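Local coordinates for probable leucine/isoleucine/valine-binding protein (Rhodopirellula baltica, PDB 4KV7) that probably binds leucine, isoleucine or valine as the soluble periplasmic component of an amino-acid transport system, at residues 36-48 against 300-314. The protein carries 1 engineered substitution. Residues are numbered along the deposited sequence; the frame is centred on the assembly and turned at random.
Sequences NMRHGILAAFDEA and SFVSLEGYIVGRILV
The Y307 hydroxyl is gripped by two charged groups: it donates 2.6 Å from OH to the syn lone pair of E47 OE1 and accepts from R311 NH1 (2.9 Å to OH), the oxygen lying close to the guanidinium plane. The ring of Y307, swung away from its own backbone N by a chi1 of 176°, enters helix 36-48 as a knob among G40, A43, A44 and E47; R311 CG lies over one face, toward its rim. E47 OE2 also salt-bridges K51, and R311 NH1 E285. A phenylalanine in place of Y307 would probably keep the knob but cost E47 OE1 its hydroxyl donor and leave R311 NH1 with E285 alone. Beside it G40 meets G306, backbone on backbone; a CB on either glycine would clash. Here CA-H...O contacts form, as from G40 CA to S303 O at 3.3 Å. Selenomethionine M37, a knob among V302, E305, G306 and V309, sets SE 3.5 Å from G306 N, and I41 CD1 packs on V309 CG1. S300 OG caps its helix, accepting from S303 N (3.0 Å); one water joins N36 OD1, S300 OG and S303 OG, while N36 ND2 bonds E32 O and S303 OG the Y286 hydroxyl. This is close glycine-mediated helix packing, crossing at -42°, within one lobe of a periplasmic-binding-protein fold.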
loop_
_atom_site.group_PDB
_atom_site.type_symbol
_atom_site.label_atom_id
_atom_site.label_comp_id
_atom_site.label_asym_id
_atom_site.label_seq_id
_atom_site.Cartn_x
_atom_site.Cartn_y
_atom_site.Cartn_z
ATOM N N ASN A 36 8.054 -7.172 -2.539
ATOM C CA ASN A 36 8.672 -6.179 -1.678
ATOM C C ASN A 36 7.997 -5.997 -0.334
ATOM O O ASN A 36 8.688 -5.737 0.653
ATOM C CB ASN A 36 8.898 -4.880 -2.440
ATOM C CG ASN A 36 10.030 -5.020 -3.428
ATOM O OD1 ASN A 36 11.194 -5.079 -3.038
ATOM N ND2 ASN A 36 9.704 -5.155 -4.705
HETATM N N MSE A 37 6.680 -6.186 -0.270
HETATM C CA MSE A 37 6.013 -6.226 1.027
HETATM C C MSE A 37 6.568 -7.382 1.852
HETATM O O MSE A 37 6.863 -7.229 3.046
HETATM C CB MSE A 37 4.502 -6.401 0.868
HETATM C CG MSE A 37 3.711 -5.115 0.724
HETATM SE SE MSE A 37 3.899 -3.897 2.245
HETATM C CE MSE A 37 2.808 -4.791 3.568
ATOM N N ARG A 38 6.701 -8.549 1.227
ATOM C CA ARG A 38 7.254 -9.709 1.899
ATOM C C ARG A 38 8.673 -9.437 2.389
ATOM O O ARG A 38 8.995 -9.746 3.533
ATOM C CB ARG A 38 7.212 -10.929 0.978
ATOM C CG ARG A 38 7.919 -12.150 1.552
ATOM C CD ARG A 38 7.678 -13.374 0.682
ATOM N NE ARG A 38 8.351 -14.575 1.162
ATOM C CZ ARG A 38 9.617 -14.866 0.898
ATOM N NH1 ARG A 38 10.369 -14.045 0.181
ATOM N NH2 ARG A 38 10.149 -15.988 1.362
ATOM N N HIS A 39 9.525 -8.862 1.546
ATOM C CA HIS A 39 10.881 -8.553 1.979
ATOM C C HIS A 39 10.907 -7.609 3.182
ATOM O O HIS A 39 11.731 -7.776 4.082
ATOM C CB HIS A 39 11.710 -7.959 0.845
ATOM C CG HIS A 39 12.168 -8.964 -0.165
ATOM N ND1 HIS A 39 12.652 -10.205 0.185
ATOM C CD2 HIS A 39 12.238 -8.896 -1.515
ATOM C CE1 HIS A 39 12.993 -10.863 -0.910
ATOM N NE2 HIS A 39 12.758 -10.088 -1.952
ATOM N N GLY A 40 10.047 -6.596 3.184
ATOM C CA GLY A 40 10.016 -5.658 4.298
ATOM C C GLY A 40 9.644 -6.330 5.608
ATOM O O GLY A 40 10.278 -6.095 6.641
ATOM N N ILE A 41 8.616 -7.172 5.562
ATOM C CA ILE A 41 8.219 -7.942 6.736
ATOM C C ILE A 41 9.359 -8.856 7.188
ATOM O O ILE A 41 9.682 -8.936 8.379
ATOM C CB ILE A 41 6.947 -8.773 6.443
ATOM C CG1 ILE A 41 5.733 -7.857 6.290
ATOM C CG2 ILE A 41 6.713 -9.830 7.530
ATOM C CD1 ILE A 41 5.150 -7.416 7.598
ATOM N N LEU A 42 9.975 -9.554 6.244
ATOM C CA LEU A 42 11.045 -10.470 6.607
ATOM C C LEU A 42 12.269 -9.750 7.151
ATOM O O LEU A 42 12.950 -10.265 8.034
ATOM C CB LEU A 42 11.418 -11.365 5.428
ATOM C CG LEU A 42 10.357 -12.397 5.031
ATOM C CD1 LEU A 42 10.782 -13.151 3.782
ATOM C CD2 LEU A 42 10.083 -13.375 6.177
ATOM N N ALA A 43 12.544 -8.549 6.651
ATOM C CA ALA A 43 13.656 -7.772 7.190
ATOM C C ALA A 43 13.364 -7.374 8.640
ATOM O O ALA A 43 14.251 -7.410 9.500
ATOM C CB ALA A 43 13.923 -6.544 6.341
ATOM N N ALA A 44 12.111 -7.005 8.912
ATOM C CA ALA A 44 11.698 -6.703 10.287
ATOM C C ALA A 44 11.831 -7.940 11.178
ATOM O O ALA A 44 12.299 -7.856 12.310
ATOM C CB ALA A 44 10.277 -6.164 10.322
ATOM N N PHE A 45 11.415 -9.095 10.666
ATOM C CA PHE A 45 11.513 -10.317 11.458
ATOM C C PHE A 45 12.978 -10.684 11.698
ATOM O O PHE A 45 13.334 -11.117 12.783
ATOM C CB PHE A 45 10.792 -11.479 10.767
ATOM C CG PHE A 45 9.279 -11.427 10.844
ATOM C CD1 PHE A 45 8.603 -10.347 11.408
ATOM C CD2 PHE A 45 8.531 -12.488 10.334
ATOM C CE1 PHE A 45 7.209 -10.345 11.471
ATOM C CE2 PHE A 45 7.151 -12.481 10.398
ATOM C CZ PHE A 45 6.491 -11.408 10.960
ATOM N N ASP A 46 13.819 -10.505 10.679
ATOM C CA ASP A 46 15.256 -10.750 10.795
ATOM C C ASP A 46 15.887 -9.896 11.889
ATOM O O ASP A 46 16.687 -10.374 12.700
ATOM C CB ASP A 46 15.932 -10.472 9.448
ATOM C CG ASP A 46 17.376 -10.909 9.413
ATOM O OD1 ASP A 46 17.617 -12.132 9.490
ATOM O OD2 ASP A 46 18.268 -10.039 9.298
ATOM N N GLU A 47 15.515 -8.622 11.901
ATOM C CA GLU A 47 16.011 -7.695 12.902
ATOM C C GLU A 47 15.554 -8.090 14.302
ATOM O O GLU A 47 16.338 -8.043 15.258
ATOM C CB GLU A 47 15.537 -6.279 12.588
ATOM C CG GLU A 47 15.922 -5.290 13.665
ATOM C CD GLU A 47 15.364 -3.908 13.423
ATOM O OE1 GLU A 47 14.337 -3.810 12.735
ATOM O OE2 GLU A 47 15.959 -2.928 13.923
ATOM N N ALA A 48 14.284 -8.469 14.422
ATOM C CA ALA A 48 13.740 -8.862 15.718
ATOM C C ALA A 48 14.494 -10.065 16.276
ATOM O O ALA A 48 14.740 -10.143 17.476
ATOM C CB ALA A 48 12.252 -9.153 15.619
ATOM N N SER A 300 12.760 0.518 -1.294
ATOM C CA SER A 300 11.538 0.974 -1.949
ATOM C C SER A 300 10.510 1.426 -0.931
ATOM O O SER A 300 10.576 1.056 0.245
ATOM C CB SER A 300 10.938 -0.132 -2.820
ATOM O OG SER A 300 10.407 -1.193 -2.045
ATOM N N PHE A 301 9.547 2.222 -1.380
ATOM C CA PHE A 301 8.454 2.597 -0.495
ATOM C C PHE A 301 7.664 1.365 -0.066
ATOM O O PHE A 301 7.084 1.352 1.012
ATOM C CB PHE A 301 7.502 3.606 -1.146
ATOM C CG PHE A 301 8.183 4.855 -1.645
ATOM C CD1 PHE A 301 8.686 5.800 -0.757
ATOM C CD2 PHE A 301 8.318 5.081 -3.002
ATOM C CE1 PHE A 301 9.323 6.944 -1.225
ATOM C CE2 PHE A 301 8.960 6.224 -3.472
ATOM C CZ PHE A 301 9.449 7.156 -2.582
ATOM N N VAL A 302 7.625 0.348 -0.924
ATOM C CA VAL A 302 6.846 -0.846 -0.649
ATOM C C VAL A 302 7.473 -1.648 0.490
ATOM O O VAL A 302 6.797 -2.012 1.457
ATOM C CB VAL A 302 6.692 -1.713 -1.917
ATOM C CG1 VAL A 302 5.904 -2.971 -1.602
ATOM C CG2 VAL A 302 6.005 -0.928 -3.038
ATOM N N SER A 303 8.768 -1.928 0.400
ATOM C CA SER A 303 9.378 -2.672 1.490
ATOM C C SER A 303 9.466 -1.858 2.773
ATOM O O SER A 303 9.430 -2.434 3.854
ATOM C CB SER A 303 10.737 -3.261 1.114
ATOM O OG SER A 303 11.652 -2.269 0.702
ATOM N N LEU A 304 9.574 -0.532 2.680
ATOM C CA LEU A 304 9.516 0.289 3.880
ATOM C C LEU A 304 8.169 0.111 4.569
ATOM O O LEU A 304 8.111 -0.033 5.789
ATOM C CB LEU A 304 9.779 1.757 3.543
ATOM C CG LEU A 304 9.578 2.767 4.673
ATOM C CD1 LEU A 304 10.424 2.401 5.898
ATOM C CD2 LEU A 304 9.954 4.146 4.184
ATOM N N GLU A 305 7.076 0.088 3.804
ATOM C CA GLU A 305 5.774 -0.187 4.405
ATOM C C GLU A 305 5.733 -1.575 5.063
ATOM O O GLU A 305 5.216 -1.720 6.169
ATOM C CB GLU A 305 4.645 -0.026 3.382
ATOM C CG GLU A 305 3.256 -0.186 3.974
ATOM C CD GLU A 305 2.139 0.152 3.005
ATOM O OE1 GLU A 305 2.420 0.663 1.894
ATOM O OE2 GLU A 305 0.962 -0.107 3.347
ATOM N N GLY A 306 6.271 -2.590 4.392
ATOM C CA GLY A 306 6.288 -3.925 4.967
ATOM C C GLY A 306 7.080 -3.971 6.265
ATOM O O GLY A 306 6.677 -4.606 7.249
ATOM N N TYR A 307 8.211 -3.279 6.281
ATOM C CA TYR A 307 9.037 -3.182 7.473
ATOM C C TYR A 307 8.282 -2.524 8.629
ATOM O O TYR A 307 8.345 -2.987 9.767
ATOM C CB TYR A 307 10.341 -2.442 7.153
ATOM C CG TYR A 307 11.208 -2.214 8.360
ATOM C CD1 TYR A 307 12.023 -3.224 8.854
ATOM C CD2 TYR A 307 11.204 -0.988 9.020
ATOM C CE1 TYR A 307 12.809 -3.018 9.972
ATOM C CE2 TYR A 307 11.993 -0.774 10.130
ATOM C CZ TYR A 307 12.782 -1.789 10.606
ATOM O OH TYR A 307 13.548 -1.533 11.721
ATOM N N ILE A 308 7.573 -1.437 8.343
ATOM C CA ILE A 308 6.756 -0.752 9.347
ATOM C C ILE A 308 5.684 -1.678 9.914
ATOM O O ILE A 308 5.503 -1.753 11.134
ATOM C CB ILE A 308 6.119 0.513 8.759
ATOM C CG1 ILE A 308 7.202 1.569 8.568
ATOM C CG2 ILE A 308 4.987 1.031 9.655
ATOM C CD1 ILE A 308 6.815 2.735 7.683
ATOM N N VAL A 309 4.999 -2.399 9.039
ATOM C CA VAL A 309 4.015 -3.377 9.472
ATOM C C VAL A 309 4.653 -4.424 10.398
ATOM O O VAL A 309 4.112 -4.729 11.468
ATOM C CB VAL A 309 3.325 -4.009 8.251
ATOM C CG1 VAL A 309 2.475 -5.194 8.659
ATOM C CG2 VAL A 309 2.469 -2.970 7.549
ATOM N N GLY A 310 5.800 -4.970 9.997
ATOM C CA GLY A 310 6.508 -5.928 10.825
ATOM C C GLY A 310 6.898 -5.342 12.175
ATOM O O GLY A 310 6.748 -6.002 13.214
ATOM N N ARG A 311 7.399 -4.109 12.174
ATOM C CA ARG A 311 7.787 -3.440 13.415
ATOM C C ARG A 311 6.606 -3.267 14.364
ATOM O O ARG A 311 6.727 -3.502 15.562
ATOM C CB ARG A 311 8.422 -2.073 13.127
ATOM C CG ARG A 311 9.875 -2.103 12.658
ATOM C CD ARG A 311 10.831 -2.434 13.794
ATOM N NE ARG A 311 10.756 -1.425 14.846
ATOM C CZ ARG A 311 11.442 -0.284 14.843
ATOM N NH1 ARG A 311 12.283 -0.006 13.853
ATOM N NH2 ARG A 311 11.303 0.577 15.845
ATOM N N ILE A 312 5.462 -2.849 13.832
ATOM C CA ILE A 312 4.280 -2.665 14.668
ATOM C C ILE A 312 3.787 -3.994 15.230
ATOM O O ILE A 312 3.454 -4.091 16.412
ATOM C CB ILE A 312 3.152 -1.947 13.905
ATOM C CG1 ILE A 312 3.609 -0.548 13.482
ATOM C CG2 ILE A 312 1.888 -1.871 14.757
ATOM C CD1 ILE A 312 2.679 0.128 12.503
ATOM N N LEU A 313 3.760 -5.016 14.386
ATOM C CA LEU A 313 3.372 -6.352 14.819
ATOM C C LEU A 313 4.257 -6.850 15.958
ATOM O O LEU A 313 3.756 -7.336 16.982
ATOM C CB LEU A 313 3.443 -7.324 13.646
ATOM C CG LEU A 313 3.080 -8.767 13.986
ATOM C CD1 LEU A 313 1.633 -8.875 14.440
ATOM C CD2 LEU A 313 3.356 -9.654 12.787
ATOM N N VAL A 314 5.573 -6.717 15.793
ATOM C CA VAL A 314 6.505 -7.149 16.830
ATOM C C VAL A 314 6.302 -6.364 18.124
ATOM O O VAL A 314 6.286 -6.949 19.208
ATOM C CB VAL A 314 7.970 -7.069 16.330
ATOM C CG1 VAL A 314 8.954 -7.212 17.482
ATOM C CG2 VAL A 314 8.222 -8.130 15.250
HETATM O O HOH W 1 12.480 -3.066 -1.690
#